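Local coordinates for protein prolyl-tRNA synthetase (Naegleria fowleri, PDB 6UYH) that probably charges tRNA with proline at the expense of ATP, and is held here in complex with halofuginone and an ATP analogue, at residues R83-E88 and V99-K104; G231-G236 and K474-P479; A445-I450 and A507-S512. One frame throughout, in Å; residues are numbered along the deposited sequence. Where two conformers were deposited one is given.

From the N terminus, contact 1 comes first: residues 83-88 meet 99-104 after only ten intervening residues, a local closure that sets the end of helix 82-85 against a small antiparallel sheet that continues into the second subunit. Contact 2 spans 237 residues and joins strand 232-243, in the class II core, to strand 474-479 of the C-terminal region. Contact 3 closes a loop of 56 residues between helix 444-457 and strand 505-512. It crosses contact 2, because 445-450 precedes 474-479 while 507-512 follows it. Strand 505-512 pairs with both strands of contact 2, tying core to C terminus, whereas contact 1 stands apart, with nearest atoms about 18 Å from contact 2.

Contact 1 (R83-E88 and V99-K104); sequences RALETE and VAWVTK
Leu85, which meets Val99 and Trp101 across this contact, sits in a helix end tied by a hydrogen bond from Thr87 N to Ala84 O, 3.0 Å. The bond belongs to the turn that finishes helix 82-85, and Leu85 to Glu88 make a type I beta turn. It lies beside strand 100-105 of a class II synthetase, outermost within this chain in a three-stranded antiparallel sheet that runs on into the second subunit. Threonine suits this helix end: Thr87 OG1 gives a bond to Arg83 O, 3.1 Å, approaching 22° out of the carbonyl plane. Between the segments all contact is apolar and slight. Leu85 and Val99 meet tip to tip, methyl to methyl, and Leu85 also packs on Val80, Ala115 and Thr122. Val99 is branched at CB and can serve several neighbours: it touches the bound halofuginone, and CG1, held anti to its own backbone N (chi1 -176°), lies 3.5 Å above the plane of Trp101, toward the ring's rim. Lys104 of the second subunit makes a cation-pi contact with this indole. On the Leu85 side, CD2 stands 3.8 Å from Val99 CG1 and 4.4 Å from Trp101 CZ2.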
loop_
_atom_site.group_PDB
_atom_site.type_symbol
_atom_site.label_atom_id
_atom_site.label_comp_id
_atom_site.label_asym_id
_atom_site.label_seq_id
_atom_site.Cartn_x
_atom_site.Cartn_y
_atom_site.Cartn_z
ATOM N N ARG A 83 1.741 27.111 0.346
ATOM C CA ARG A 83 0.726 27.790 1.150
ATOM C C ARG A 83 0.219 26.889 2.274
ATOM O O ARG A 83 0.129 27.313 3.436
ATOM C CB ARG A 83 -0.418 28.247 0.234
ATOM C CG ARG A 83 -1.775 28.498 0.889
ATOM C CD ARG A 83 -1.857 29.810 1.632
ATOM N NE ARG A 83 -1.169 30.877 0.922
ATOM C CZ ARG A 83 -1.057 32.123 1.372
ATOM N NH1 ARG A 83 -1.602 32.468 2.537
ATOM N NH2 ARG A 83 -0.397 33.025 0.651
ATOM N N ALA A 84 -0.103 25.636 1.945
ATOM C CA ALA A 84 -0.605 24.702 2.945
ATOM C C ALA A 84 0.467 24.378 3.972
ATOM O O ALA A 84 0.224 24.433 5.183
ATOM C CB ALA A 84 -1.089 23.415 2.266
ATOM N N LEU A 85 1.661 24.030 3.497
ATOM C CA LEU A 85 2.749 23.660 4.391
ATOM C C LEU A 85 3.051 24.766 5.389
ATOM O O LEU A 85 3.234 24.499 6.582
ATOM C CB LEU A 85 3.982 23.325 3.559
ATOM C CG LEU A 85 4.993 22.290 4.021
ATOM C CD1 LEU A 85 4.314 21.011 4.472
ATOM C CD2 LEU A 85 5.949 22.039 2.852
ATOM N N GLU A 86 3.100 26.019 4.924
ATOM C CA GLU A 86 3.445 27.153 5.772
ATOM C C GLU A 86 2.295 27.609 6.661
ATOM O O GLU A 86 2.466 28.568 7.419
ATOM C CB GLU A 86 3.934 28.326 4.916
ATOM C CG GLU A 86 5.261 28.063 4.217
ATOM C CD GLU A 86 5.767 29.270 3.443
ATOM O OE1 GLU A 86 5.002 30.248 3.280
ATOM O OE2 GLU A 86 6.934 29.239 2.995
ATOM N N THR A 87 1.134 26.953 6.590
ATOM C CA THR A 87 0.051 27.264 7.515
ATOM C C THR A 87 0.462 27.004 8.961
ATOM O O THR A 87 0.064 27.749 9.861
ATOM C CB THR A 87 -1.192 26.453 7.159
ATOM O OG1 THR A 87 -1.707 26.901 5.898
ATOM C CG2 THR A 87 -2.269 26.603 8.225
ATOM N N GLU A 88 1.267 25.975 9.200
ATOM C CA GLU A 88 1.711 25.654 10.553
ATOM C C GLU A 88 2.498 26.790 11.199
ATOM O O GLU A 88 3.706 26.907 11.017
ATOM C CB GLU A 88 2.555 24.381 10.537
ATOM C CG GLU A 88 1.798 23.155 10.998
ATOM C CD GLU A 88 2.567 21.878 10.760
ATOM O OE1 GLU A 88 3.672 21.950 10.185
ATOM O OE2 GLU A 88 2.065 20.803 11.145
ATOM N N VAL A 99 12.459 19.712 3.657
ATOM C CA VAL A 99 11.396 19.579 2.660
ATOM C C VAL A 99 12.006 19.415 1.273
ATOM O O VAL A 99 12.846 20.216 0.858
ATOM C CB VAL A 99 10.470 20.806 2.686
ATOM C CG1 VAL A 99 9.332 20.603 1.719
ATOM C CG2 VAL A 99 9.958 21.098 4.104
ATOM N N ALA A 100 11.540 18.410 0.530
ATOM C CA ALA A 100 11.954 18.205 -0.854
ATOM C C ALA A 100 10.978 18.912 -1.791
ATOM O O ALA A 100 9.762 18.763 -1.639
ATOM C CB ALA A 100 12.010 16.708 -1.179
ATOM N N TRP A 101 11.510 19.682 -2.745
ATOM C CA TRP A 101 10.700 20.528 -3.616
ATOM C C TRP A 101 10.768 20.074 -5.066
ATOM O O TRP A 101 11.857 19.955 -5.636
ATOM C CB TRP A 101 11.146 21.986 -3.531
ATOM C CG TRP A 101 10.770 22.603 -2.232
ATOM C CD1 TRP A 101 11.550 22.718 -1.120
ATOM C CD2 TRP A 101 9.501 23.172 -1.898
ATOM N NE1 TRP A 101 10.847 23.334 -0.113
ATOM C CE2 TRP A 101 9.585 23.621 -0.564
ATOM C CE3 TRP A 101 8.305 23.359 -2.605
ATOM C CZ2 TRP A 101 8.522 24.245 0.084
ATOM C CZ3 TRP A 101 7.241 23.976 -1.954
ATOM C CH2 TRP A 101 7.362 24.412 -0.621
ATOM N N VAL A 102 9.599 19.884 -5.670
ATOM C CA VAL A 102 9.486 19.684 -7.111
ATOM C C VAL A 102 9.458 21.057 -7.762
ATOM O O VAL A 102 8.603 21.886 -7.436
ATOM C CB VAL A 102 8.220 18.887 -7.465
ATOM C CG1 VAL A 102 8.065 18.788 -8.982
ATOM C CG2 VAL A 102 8.255 17.517 -6.819
ATOM N N THR A 103 10.400 21.320 -8.667
ATOM C CA THR A 103 10.469 22.639 -9.280
ATOM C C THR A 103 10.497 22.624 -10.798
ATOM O O THR A 103 10.517 23.697 -11.407
ATOM C CB THR A 103 11.704 23.412 -8.786
ATOM O OG1 THR A 103 12.872 22.901 -9.437
ATOM C CG2 THR A 103 11.861 23.277 -7.273
ATOM N N LYS A 104 10.518 21.459 -11.430
ATOM C CA LYS A 104 10.615 21.399 -12.878
ATOM C C LYS A 104 9.781 20.234 -13.392
ATOM O O LYS A 104 9.627 19.212 -12.721
ATOM C CB LYS A 104 12.073 21.234 -13.363
ATOM C CG LYS A 104 13.025 22.341 -12.940
ATOM C CD LYS A 104 14.389 22.211 -13.611
ATOM C CE LYS A 104 14.310 22.531 -15.089
ATOM N NZ LYS A 104 15.651 22.841 -15.659
#

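Contact 2 (G231-G236 and K474-P479); sequences GRAVQG and KSLCVP. With ANP (phosphoaminophosphonic acid-adenylate ester), chain C; EDO (1,2-ethanediol), chain P.
Ala233 and Leu476 form the tight part of this contact, where two strands that are not hydrogen-bonded to each other cross at 61° with their axes 8.7 Å apart. Alanine suits the point of nearest backbone approach, because its single methyl lets the forked end of a leucine come close: Ala233 CB is 3.6 Å from Leu476 CD1 and 3.8 Å from Leu476 CD2. A classic beta bulge at Leu476 and Cys477, opposite Leu508, interrupts the regular strand here. Gln235 crosses Leu476 at about a right angle. Its chain bends at chi2 (65°), which carries NE2 to 3.6 Å from Leu476 CD2; that contact is not a bond, and the amide nitrogen instead donates to Glu224. Glutamine thus offers aliphatic length and a polar end in one buried residue.

The Lys474 side is looser and partly exposed. Lys474 CE lies 4.3 Å from Gln235 OE1, and the flexible chain, bent at chi3, takes NZ to a 1,2-ethanediol that lies away from the amide and probably comes from the crystallisation liquor, NZ to O2 3.0 Å. A weak, long ion pair to Glu212 adds to this.

The backbone of Gln235 serves the nucleotide site: its O accepts from the ribose O2' of the ATP analogue at 3.0 Å and also from Arg274. Gly236 follows in the same pocket.

Strand 505-512 bridges the two segments, pairing parallel with 232-243 and antiparallel with 474-479. On its other edge 232-243 pairs with strand 219-227, beginning at the G1 bulge of Gly231 and Arg232 opposite Ile227, while Val234 packs on helix 274-283.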
loop_
_atom_site.group_PDB
_atom_site.type_symbol
_atom_site.label_atom_id
_atom_site.label_comp_id
_atom_site.label_asym_id
_atom_site.label_seq_id
_atom_site.Cartn_x
_atom_site.Cartn_y
_atom_site.Cartn_z
ATOM N N GLY A 231 24.113 0.066 22.888
ATOM C CA GLY A 231 23.519 0.798 24.006
ATOM C C GLY A 231 22.736 2.030 23.608
ATOM O O GLY A 231 22.842 3.073 24.272
ATOM N N ARG A 232 21.930 1.931 22.550
ATOM C CA ARG A 232 21.211 3.068 21.996
ATOM C C ARG A 232 19.721 2.791 21.953
ATOM O O ARG A 232 19.292 1.706 21.556
ATOM C CB ARG A 232 21.685 3.402 20.587
ATOM C CG ARG A 232 23.108 3.842 20.573
ATOM C CD ARG A 232 23.555 4.400 19.246
ATOM N NE ARG A 232 24.931 4.837 19.431
ATOM C CZ ARG A 232 25.303 6.095 19.638
ATOM N NH1 ARG A 232 24.395 7.070 19.644
ATOM N NH2 ARG A 232 26.588 6.366 19.826
ATOM N N ALA A 233 18.942 3.789 22.344
ATOM C CA ALA A 233 17.502 3.705 22.222
ATOM C C ALA A 233 17.078 4.070 20.804
ATOM O O ALA A 233 17.783 4.786 20.082
ATOM C CB ALA A 233 16.831 4.633 23.234
ATOM N N VAL A 234 15.916 3.558 20.403
ATOM C CA VAL A 234 15.283 3.920 19.141
ATOM C C VAL A 234 13.840 4.308 19.441
ATOM O O VAL A 234 13.089 3.518 20.026
ATOM C CB VAL A 234 15.333 2.776 18.112
ATOM C CG1 VAL A 234 14.506 3.130 16.870
ATOM C CG2 VAL A 234 16.768 2.455 17.729
ATOM N N GLN A 235 13.452 5.515 19.032
ATOM C CA GLN A 235 12.069 5.957 19.161
ATOM C C GLN A 235 11.209 5.148 18.198
ATOM O O GLN A 235 11.322 5.295 16.974
ATOM C CB GLN A 235 11.986 7.459 18.895
ATOM C CG GLN A 235 12.531 8.333 20.041
ATOM C CD GLN A 235 14.043 8.178 20.283
ATOM O OE1 GLN A 235 14.858 8.445 19.397
ATOM N NE2 GLN A 235 14.414 7.750 21.489
ATOM N N GLY A 236 10.358 4.272 18.744
ATOM C CA GLY A 236 9.763 3.227 17.932
ATOM C C GLY A 236 8.444 3.545 17.270
ATOM O O GLY A 236 8.026 2.807 16.380
ATOM N N LYS A 474 20.274 11.966 25.306
ATOM C CA LYS A 474 19.097 12.803 25.143
ATOM C C LYS A 474 17.935 12.184 25.901
ATOM O O LYS A 474 18.002 11.045 26.366
ATOM C CB LYS A 474 18.751 13.014 23.671
ATOM C CG LYS A 474 18.282 11.794 22.955
ATOM C CD LYS A 474 18.090 12.126 21.475
ATOM C CE LYS A 474 16.645 11.999 21.027
ATOM N NZ LYS A 474 16.442 12.701 19.727
ATOM N N SER A 475 16.875 12.965 26.073
ATOM C CA SER A 475 15.717 12.429 26.761
ATOM C C SER A 475 15.042 11.417 25.850
ATOM O O SER A 475 14.892 11.642 24.643
ATOM C CB SER A 475 14.742 13.537 27.159
ATOM O OG SER A 475 14.114 14.060 26.017
ATOM N N LEU A 476 14.692 10.273 26.418
ATOM C CA LEU A 476 14.005 9.234 25.668
ATOM C C LEU A 476 12.508 9.291 25.949
ATOM O O LEU A 476 11.705 9.500 25.036
ATOM C CB LEU A 476 14.616 7.872 26.022
ATOM C CG LEU A 476 16.145 7.851 25.845
ATOM C CD1 LEU A 476 16.726 6.505 26.303
ATOM C CD2 LEU A 476 16.557 8.190 24.402
ATOM N N CYS A 477 12.125 9.203 27.219
ATOM C CA CYS A 477 10.740 9.428 27.604
ATOM C C CYS A 477 10.694 9.585 29.112
ATOM O O CYS A 477 11.636 9.230 29.822
ATOM C CB CYS A 477 9.838 8.276 27.173
ATOM S SG CYS A 477 10.174 6.752 28.069
ATOM N N VAL A 478 9.576 10.114 29.593
ATOM C CA VAL A 478 9.201 9.998 30.999
ATOM C C VAL A 478 8.276 8.788 31.115
ATOM O O VAL A 478 7.123 8.852 30.634
ATOM C CB VAL A 478 8.528 11.279 31.507
ATOM C CG1 VAL A 478 8.178 11.143 32.983
ATOM C CG2 VAL A 478 9.438 12.486 31.266
ATOM N N PRO A 479 8.733 7.671 31.676
ATOM C CA PRO A 479 7.914 6.448 31.666
ATOM C C PRO A 479 6.532 6.678 32.263
ATOM O O PRO A 479 6.393 7.335 33.300
ATOM C CB PRO A 479 8.739 5.474 32.514
ATOM C CG PRO A 479 10.157 5.921 32.316
ATOM C CD PRO A 479 10.076 7.437 32.241
HETATM P PG ANP C . 13.243 11.248 14.788
HETATM O O1G ANP C . 13.999 11.835 15.886
HETATM O O2G ANP C . 13.616 12.027 13.457
HETATM O O3G ANP C . 13.657 9.727 14.725
HETATM P PB ANP C . 10.466 12.292 14.364
HETATM O O1B ANP C . 9.916 13.250 15.312
HETATM O O2B ANP C . 11.055 13.056 13.139
HETATM N N3B ANP C . 11.620 11.327 15.029
HETATM P PA ANP C . 7.816 11.462 13.551
HETATM O O1A ANP C . 7.026 11.721 14.774
HETATM O O2A ANP C . 7.642 12.570 12.565
HETATM O O3A ANP C . 9.369 11.321 13.852
HETATM O "O5'" ANP C . 7.498 10.077 12.794
HETATM C "C5'" ANP C . 6.700 8.970 13.274
HETATM C "C4'" ANP C . 7.622 7.787 13.420
HETATM O "O4'" ANP C . 8.268 7.511 12.157
HETATM C "C3'" ANP C . 8.765 8.036 14.391
HETATM O "O3'" ANP C . 8.357 7.759 15.725
HETATM C "C2'" ANP C . 9.839 7.062 13.902
HETATM O "O2'" ANP C . 9.693 5.801 14.542
HETATM C "C1'" ANP C . 9.567 6.990 12.386
HETATM N N9 ANP C . 10.515 7.752 11.583
HETATM C C8 ANP C . 10.801 9.089 11.683
HETATM N N7 ANP C . 11.695 9.513 10.825
HETATM C C5 ANP C . 12.022 8.372 10.102
HETATM C C6 ANP C . 12.916 8.148 9.041
HETATM N N6 ANP C . 13.638 9.107 8.456
HETATM N N1 ANP C . 13.026 6.884 8.573
HETATM C C2 ANP C . 12.268 5.927 9.118
HETATM N N3 ANP C . 11.378 6.025 10.108
HETATM C C4 ANP C . 11.305 7.280 10.563
HETATM C C1 EDO P . 19.538 16.285 18.447
HETATM O O1 EDO P . 20.224 15.972 17.232
HETATM C C2 EDO P . 18.284 15.430 18.525
HETATM O O2 EDO P . 18.650 14.066 18.299
#

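Contact 3 (A445-I450 and A507-S512); sequences AAEEYI and ALFGRS
Apolar packing between Ile450 and Phe509 makes up most of this buried contact, with the two side chains crossing at about a right angle. Both branches of the isoleucine are used: Ile450 CG2 is 3.9 Å from both Phe509 CD2 and Phe509 CE2, while Ile450 CD1 reaches Phe509 CE2 at 4.0 Å. With chi1 at -66° CG1 is beside the backbone N, which leaves CG2 anti to that N and turned to the ring; the longer branch spreads the contact toward CZ. Glu447, one helical turn earlier, adds its aliphatic part, CG coming within 4.3 Å of Phe509 CE2.

Among aromatic contacts, Phe509 also meets Trp440, the planes inclined at about 55°, and Ala507 CB sits in plane at the phenyl edge. The ring is broad enough to meet Ile450, Glu447 and Trp440 at once.

Polar interactions lie at the far end of Glu447. Its buried carboxylate is satisfied on both oxygens: OE1 bonds to Thr209, and OE2 to Asn211 and Ser475. A glutamate is long enough to pack with its methylenes and bond beyond them.

The whole is helix-on-sheet packing in the C-terminal region of prolyl-tRNA synthetase, helix 444-457 lying against strand 505-512, where Phe426 and Ile438 also pack on Ile450 and Phe509.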
loop_
_atom_site.group_PDB
_atom_site.type_symbol
_atom_site.label_atom_id
_atom_site.label_comp_id
_atom_site.label_asym_id
_atom_site.label_seq_id
_atom_site.Cartn_x
_atom_site.Cartn_y
_atom_site.Cartn_z
ATOM N N ALA A 445 15.842 23.835 29.112
ATOM C CA ALA A 445 17.215 24.224 29.417
ATOM C C ALA A 445 17.961 23.118 30.154
ATOM O O ALA A 445 19.153 22.896 29.906
ATOM C CB ALA A 445 17.224 25.514 30.235
ATOM N N ALA A 446 17.288 22.423 31.080
ATOM C CA ALA A 446 17.938 21.308 31.760
ATOM C C ALA A 446 18.291 20.212 30.768
ATOM O O ALA A 446 19.391 19.651 30.809
ATOM C CB ALA A 446 17.041 20.754 32.867
ATOM N N GLU A 447 17.378 19.912 29.846
ATOM C CA GLU A 447 17.657 18.872 28.863
ATOM C C GLU A 447 18.836 19.254 27.973
ATOM O O GLU A 447 19.682 18.409 27.648
ATOM C CB GLU A 447 16.409 18.602 28.022
ATOM C CG GLU A 447 16.605 17.529 26.975
ATOM C CD GLU A 447 15.300 17.078 26.346
ATOM O OE1 GLU A 447 14.218 17.382 26.908
ATOM O OE2 GLU A 447 15.370 16.415 25.289
ATOM N N GLU A 448 18.905 20.519 27.561
ATOM C CA GLU A 448 20.026 20.967 26.741
ATOM C C GLU A 448 21.336 20.898 27.517
ATOM O O GLU A 448 22.374 20.503 26.973
ATOM C CB GLU A 448 19.765 22.386 26.235
ATOM C CG GLU A 448 20.914 22.995 25.435
ATOM C CD GLU A 448 21.234 22.227 24.159
ATOM O OE1 GLU A 448 20.323 21.571 23.593
ATOM O OE2 GLU A 448 22.406 22.284 23.723
ATOM N N TYR A 449 21.306 21.281 28.794
ATOM C CA TYR A 449 22.491 21.158 29.639
ATOM C C TYR A 449 22.983 19.714 29.700
ATOM O O TYR A 449 24.175 19.442 29.524
ATOM C CB TYR A 449 22.176 21.682 31.037
ATOM C CG TYR A 449 23.292 21.495 32.028
ATOM C CD1 TYR A 449 24.326 22.420 32.112
ATOM C CD2 TYR A 449 23.311 20.404 32.890
ATOM C CE1 TYR A 449 25.349 22.267 33.027
ATOM C CE2 TYR A 449 24.339 20.243 33.810
ATOM C CZ TYR A 449 25.353 21.176 33.869
ATOM O OH TYR A 449 26.384 21.035 34.773
ATOM N N ILE A 450 22.072 18.772 29.949
ATOM C CA ILE A 450 22.464 17.368 30.049
ATOM C C ILE A 450 23.055 16.882 28.733
ATOM O O ILE A 450 24.060 16.158 28.712
ATOM C CB ILE A 450 21.258 16.513 30.484
ATOM C CG1 ILE A 450 20.835 16.880 31.914
ATOM C CG2 ILE A 450 21.570 15.023 30.351
ATOM C CD1 ILE A 450 19.437 16.359 32.277
ATOM N N ALA A 507 12.960 10.449 34.669
ATOM C CA ALA A 507 13.039 10.444 33.214
ATOM C C ALA A 507 14.097 9.460 32.731
ATOM O O ALA A 507 15.153 9.289 33.352
ATOM C CB ALA A 507 13.351 11.847 32.672
ATOM N N LEU A 508 13.813 8.828 31.591
ATOM C CA LEU A 508 14.755 7.922 30.949
ATOM C C LEU A 508 15.569 8.708 29.922
ATOM O O LEU A 508 15.005 9.340 29.020
ATOM C CB LEU A 508 14.001 6.762 30.294
ATOM C CG LEU A 508 14.808 5.531 29.885
ATOM C CD1 LEU A 508 15.317 4.786 31.100
ATOM C CD2 LEU A 508 13.949 4.615 28.971
ATOM N N PHE A 509 16.891 8.707 30.102
ATOM C CA PHE A 509 17.840 9.366 29.223
ATOM C C PHE A 509 18.814 8.329 28.690
ATOM O O PHE A 509 19.121 7.341 29.368
ATOM C CB PHE A 509 18.639 10.461 29.969
ATOM C CG PHE A 509 17.963 11.802 29.995
ATOM C CD1 PHE A 509 16.792 11.987 30.717
ATOM C CD2 PHE A 509 18.505 12.879 29.302
ATOM C CE1 PHE A 509 16.171 13.222 30.749
ATOM C CE2 PHE A 509 17.879 14.127 29.326
ATOM C CZ PHE A 509 16.713 14.295 30.052
ATOM N N GLY A 510 19.329 8.572 27.494
ATOM C CA GLY A 510 20.286 7.641 26.924
ATOM C C GLY A 510 20.783 8.123 25.579
ATOM O O GLY A 510 20.305 9.121 25.030
ATOM N N ARG A 511 21.788 7.412 25.069
ATOM C CA ARG A 511 22.171 7.578 23.676
ATOM C C ARG A 511 21.058 7.047 22.779
ATOM O O ARG A 511 20.248 6.214 23.187
ATOM C CB ARG A 511 23.484 6.850 23.387
ATOM C CG ARG A 511 24.639 7.346 24.260
ATOM C CD ARG A 511 25.298 6.193 25.011
ATOM N NE ARG A 511 25.801 5.160 24.108
ATOM C CZ ARG A 511 27.063 5.069 23.699
ATOM N NH1 ARG A 511 27.421 4.089 22.875
ATOM N NH2 ARG A 511 27.970 5.950 24.117
ATOM N N SER A 512 21.029 7.523 21.537
ATOM C CA SER A 512 19.898 7.258 20.661
ATOM C C SER A 512 20.373 7.203 19.213
ATOM O O SER A 512 21.475 7.647 18.883
ATOM C CB SER A 512 18.820 8.334 20.853
ATOM O OG SER A 512 17.745 8.209 19.936
#